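Local coordinates for aldehyde dehydrogenase 12 (Zea mays, PDB 6D97), which probably oxidises L-glutamate gamma-semialdehyde to glutamate with NAD as coenzyme, the last step of proline catabolism in plants, at residues Val278-Ala283 against Leu292-Phe297. Numbering follows the deposited sequence.
Sequences VAEKLA and LEDAGF. With NAD (nicotinamide-adenine-dinucleotide), chain E.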
ATOM      1  N   VAL A 278      -9.822  17.478  29.677  1.00 38.35           N
ATOM      2  CA  VAL A 278      -9.139  16.308  30.223  1.00 41.64           C
ATOM      3  C   VAL A 278      -8.072  15.808  29.256  1.00 41.63           C
ATOM      4  O   VAL A 278      -7.012  15.328  29.674  1.00 42.41           O
ATOM      5  CB  VAL A 278     -10.161  15.207  30.560  1.00 38.14           C
ATOM      6  CG1 VAL A 278      -9.457  13.969  31.075  1.00 42.00           C
ATOM      7  CG2 VAL A 278     -11.174  15.704  31.577  1.00 24.26           C
ATOM      8  N   ALA A 279      -8.333  15.916  27.949  1.00 36.02           N
ATOM      9  CA  ALA A 279      -7.381  15.430  26.955  1.00 34.84           C
ATOM     10  C   ALA A 279      -6.051  16.167  27.048  1.00 31.67           C
ATOM     11  O   ALA A 279      -4.983  15.550  26.965  1.00 36.25           O
ATOM     12  CB  ALA A 279      -7.971  15.572  25.552  1.00 28.81           C
ATOM     13  N   GLU A 280      -6.098  17.491  27.219  1.00 31.07           N
ATOM     14  CA  GLU A 280      -4.868  18.273  27.307  1.00 41.25           C
ATOM     15  C   GLU A 280      -4.154  18.038  28.634  1.00 37.98           C
ATOM     16  O   GLU A 280      -2.919  17.990  28.677  1.00 47.12           O
ATOM     17  CB  GLU A 280      -5.175  19.758  27.110  1.00 38.92           C
ATOM     18  CG  GLU A 280      -5.724  20.102  25.733  1.00 41.75           C
ATOM     19  CD  GLU A 280      -4.752  19.760  24.621  1.00 42.97           C
ATOM     20  OE1 GLU A 280      -3.530  19.904  24.834  1.00 43.61           O
ATOM     21  OE2 GLU A 280      -5.209  19.335  23.539  1.00 46.41           O
ATOM     22  N   LYS A 281      -4.912  17.897  29.726  1.00 37.06           N
ATOM     23  CA  LYS A 281      -4.312  17.564  31.015  1.00 28.97           C
ATOM     24  C   LYS A 281      -3.596  16.220  30.949  1.00 38.70           C
ATOM     25  O   LYS A 281      -2.456  16.087  31.411  1.00 39.69           O
ATOM     26  CB  LYS A 281      -5.386  17.545  32.103  1.00 32.50           C
ATOM     27  CG  LYS A 281      -4.851  17.318  33.508  1.00 41.09           C
ATOM     28  CD  LYS A 281      -5.955  16.827  34.433  1.00 45.94           C
ATOM     29  CE  LYS A 281      -5.499  16.798  35.880  1.00 48.00           C
ATOM     30  NZ  LYS A 281      -4.230  16.041  36.031  1.00 48.23           N
ATOM     31  N   LEU A 282      -4.255  15.209  30.376  1.00 34.02           N
ATOM     32  CA  LEU A 282      -3.625  13.901  30.234  1.00 36.83           C
ATOM     33  C   LEU A 282      -2.430  13.961  29.292  1.00 43.12           C
ATOM     34  O   LEU A 282      -1.404  13.317  29.541  1.00 41.62           O
ATOM     35  CB  LEU A 282      -4.639  12.868  29.741  1.00 29.54           C
ATOM     36  CG  LEU A 282      -5.665  12.350  30.750  1.00 36.89           C
ATOM     37  CD1 LEU A 282      -6.308  11.067  30.249  1.00 31.90           C
ATOM     38  CD2 LEU A 282      -4.997  12.119  32.089  1.00 30.68           C
ATOM     39  N   ALA A 283      -2.545  14.726  28.201  1.00 31.39           N
ATOM     40  CA  ALA A 283      -1.426  14.857  27.273  1.00 38.92           C
ATOM     41  C   ALA A 283      -0.213  15.473  27.951  1.00 33.39           C
ATOM     42  O   ALA A 283       0.928  15.179  27.576  1.00 34.76           O
ATOM     43  CB  ALA A 283      -1.836  15.696  26.062  1.00 35.01           C
ATOM     44  N   LEU A 292      -5.583  11.073  21.090  1.00 30.50           N
ATOM     45  CA  LEU A 292      -6.722  11.838  21.566  1.00 25.57           C
ATOM     46  C   LEU A 292      -7.838  11.843  20.534  1.00 31.38           C
ATOM     47  O   LEU A 292      -7.597  12.052  19.340  1.00 31.51           O
ATOM     48  CB  LEU A 292      -6.318  13.280  21.890  1.00 27.51           C
ATOM     49  CG  LEU A 292      -5.230  13.438  22.952  1.00 34.54           C
ATOM     50  CD1 LEU A 292      -4.856  14.901  23.140  1.00 36.23           C
ATOM     51  CD2 LEU A 292      -5.692  12.828  24.266  1.00 35.74           C
ATOM     52  N   GLU A 293      -9.055  11.599  21.008  1.00 33.05           N
ATOM     53  CA  GLU A 293     -10.287  11.945  20.307  1.00 26.00           C
ATOM     54  C   GLU A 293     -10.997  12.940  21.218  1.00 34.58           C
ATOM     55  O   GLU A 293     -11.842  12.556  22.028  1.00 29.46           O
ATOM     56  CB  GLU A 293     -11.144  10.722  20.025  1.00 21.58           C
ATOM     57  N   ASP A 294     -10.641  14.212  21.102  1.00 41.47           N
ATOM     58  CA  ASP A 294     -11.139  15.223  22.021  1.00 46.04           C
ATOM     59  C   ASP A 294     -12.411  15.867  21.468  1.00 47.81           C
ATOM     60  O   ASP A 294     -13.071  15.339  20.567  1.00 39.63           O
ATOM     61  CB  ASP A 294     -10.053  16.253  22.301  1.00 40.84           C
ATOM     62  CG  ASP A 294      -9.206  16.544  21.083  1.00 57.74           C
ATOM     63  OD1 ASP A 294      -9.500  15.979  20.005  1.00 61.31           O
ATOM     64  OD2 ASP A 294      -8.244  17.330  21.210  1.00 66.85           O
ATOM     65  N   ALA A 295     -12.761  17.027  22.012  1.00 50.33           N
ATOM     66  CA  ALA A 295     -14.008  17.666  21.648  1.00 48.07           C
ATOM     67  C   ALA A 295     -13.973  18.131  20.195  1.00 54.71           C
ATOM     68  O   ALA A 295     -12.948  18.078  19.502  1.00 57.93           O
ATOM     69  CB  ALA A 295     -14.298  18.844  22.579  1.00 28.59           C
ATOM     70  N   GLY A 296     -15.131  18.587  19.734  1.00 40.40           N
ATOM     71  CA  GLY A 296     -15.245  19.178  18.419  1.00 47.00           C
ATOM     72  C   GLY A 296     -16.304  20.263  18.387  1.00 45.99           C
ATOM     73  O   GLY A 296     -17.368  20.107  18.982  1.00 46.91           O
ATOM     74  N   PHE A 297     -16.009  21.377  17.718  1.00 41.15           N
ATOM     75  CA  PHE A 297     -17.008  22.370  17.343  1.00 31.94           C
ATOM     76  C   PHE A 297     -17.160  22.285  15.838  1.00 35.37           C
ATOM     77  O   PHE A 297     -16.444  22.953  15.081  1.00 32.17           O
ATOM     78  CB  PHE A 297     -16.604  23.776  17.819  1.00 28.47           C
ATOM     79  CG  PHE A 297     -17.703  24.769  17.716  1.00 34.68           C
ATOM     80  CD1 PHE A 297     -18.632  24.905  18.728  1.00 36.89           C
ATOM     81  CD2 PHE A 297     -17.835  25.546  16.585  1.00 27.11           C
ATOM     82  CE1 PHE A 297     -19.675  25.814  18.613  1.00 41.45           C
ATOM     83  CE2 PHE A 297     -18.871  26.455  16.469  1.00 27.95           C
ATOM     84  CZ  PHE A 297     -19.788  26.591  17.484  1.00 35.05           C
TER
HETATM   85  PA  NAD E 601     -14.694  13.695  29.947  0.70 41.48           P
HETATM   86  O1A NAD E 601     -13.300  14.292  29.570  0.70 44.06           O
HETATM   87  O2A NAD E 601     -15.490  14.307  30.991  0.70 42.74           O
HETATM   88  O5B NAD E 601     -14.780  12.326  30.495  0.70 33.82           O
HETATM   89  C5B NAD E 601     -14.487  11.226  29.669  0.70 25.30           C
HETATM   90  C4B NAD E 601     -13.785  10.080  30.390  0.70 29.69           C
HETATM   91  O4B NAD E 601     -12.511  10.444  30.893  0.70 31.80           O
HETATM   92  C3B NAD E 601     -14.589   9.499  31.507  0.70 25.90           C
HETATM   93  O3B NAD E 601     -14.453   8.132  31.548  0.70 20.41           O
HETATM   94  C2B NAD E 601     -13.984  10.124  32.690  0.70 27.66           C
HETATM   95  O2B NAD E 601     -14.170   9.342  33.807  0.70 25.50           O
HETATM   96  C1B NAD E 601     -12.564  10.199  32.273  0.70 25.13           C
HETATM   97  N9A NAD E 601     -11.767  11.197  32.956  0.70 23.84           N
HETATM   98  C8A NAD E 601     -12.136  12.470  33.350  0.70 15.63           C
HETATM   99  N7A NAD E 601     -11.088  13.074  33.922  0.70 26.23           N
HETATM  100  C5A NAD E 601      -9.993  12.215  33.907  0.70 25.45           C
HETATM  101  C6A NAD E 601      -8.683  12.295  34.340  0.70 30.42           C
HETATM  102  N6A NAD E 601      -8.217  13.496  34.975  0.70 26.47           N
HETATM  103  N1A NAD E 601      -7.849  11.257  34.172  0.70 28.10           N
HETATM  104  C2A NAD E 601      -8.256  10.108  33.574  0.70 27.52           C
HETATM  105  N3A NAD E 601      -9.536   9.991  33.135  0.70 30.40           N
HETATM  106  C4A NAD E 601     -10.407  11.011  33.285  0.70 22.24           C
HETATM  107  O3  NAD E 601     -15.747  13.610  28.926  0.70 46.70           O
HETATM  108  PN  NAD E 601     -17.146  14.363  28.939  0.70 46.70           P
HETATM  109  O1N NAD E 601     -17.694  14.089  27.491  0.70 43.12           O
HETATM  110  O2N NAD E 601     -18.095  13.744  29.923  0.70 38.01           O
HETATM  111  O5D NAD E 601     -17.055  15.851  29.140  0.70 43.72           O
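Glu280 OE2 forms a salt bridge with Arg510 NH2 and lies 4.3 Å from Asp294 OD2. The two acids are like charges, and Arg510 probably eases their closeness. The contact belongs to the beta-alpha-beta unit of the Rossmann-type NAD-binding fold. Helix 276-285 follows strand 269-273 and packs here against strand 290-293, an outer strand of the parallel sheet. No hydrogen bond joins residues 278-283 to residues 292-297; apolar contacts hold them together. Ala279 is central, its CB 3.9 Å from Asp294 CB. Ala283 CB adds a looser contact with Leu292 CD1 at 4.3 Å.

The same helix turns another side to the dinucleotide. Val278 CG1 lies over the adenine face, 3.4 Å from NAD C5A. Val278 CG2 reaches the phosphate oxygen NAD O1A at 3.2 Å. An alanine here would lack both methyls and would probably open a gap beneath the adenine and beside the phosphate. One turn on, Leu282 CD2 approaches NAD N1A on the same side of the ring.

With CG of Leu292 anti to its carbonyl carbon (chi1 -59°), both methyls meet Ala279: Leu292 CD2 sits 3.8 Å from Ala279 CB, and Leu292 CD1 4.0 Å from that same carbon.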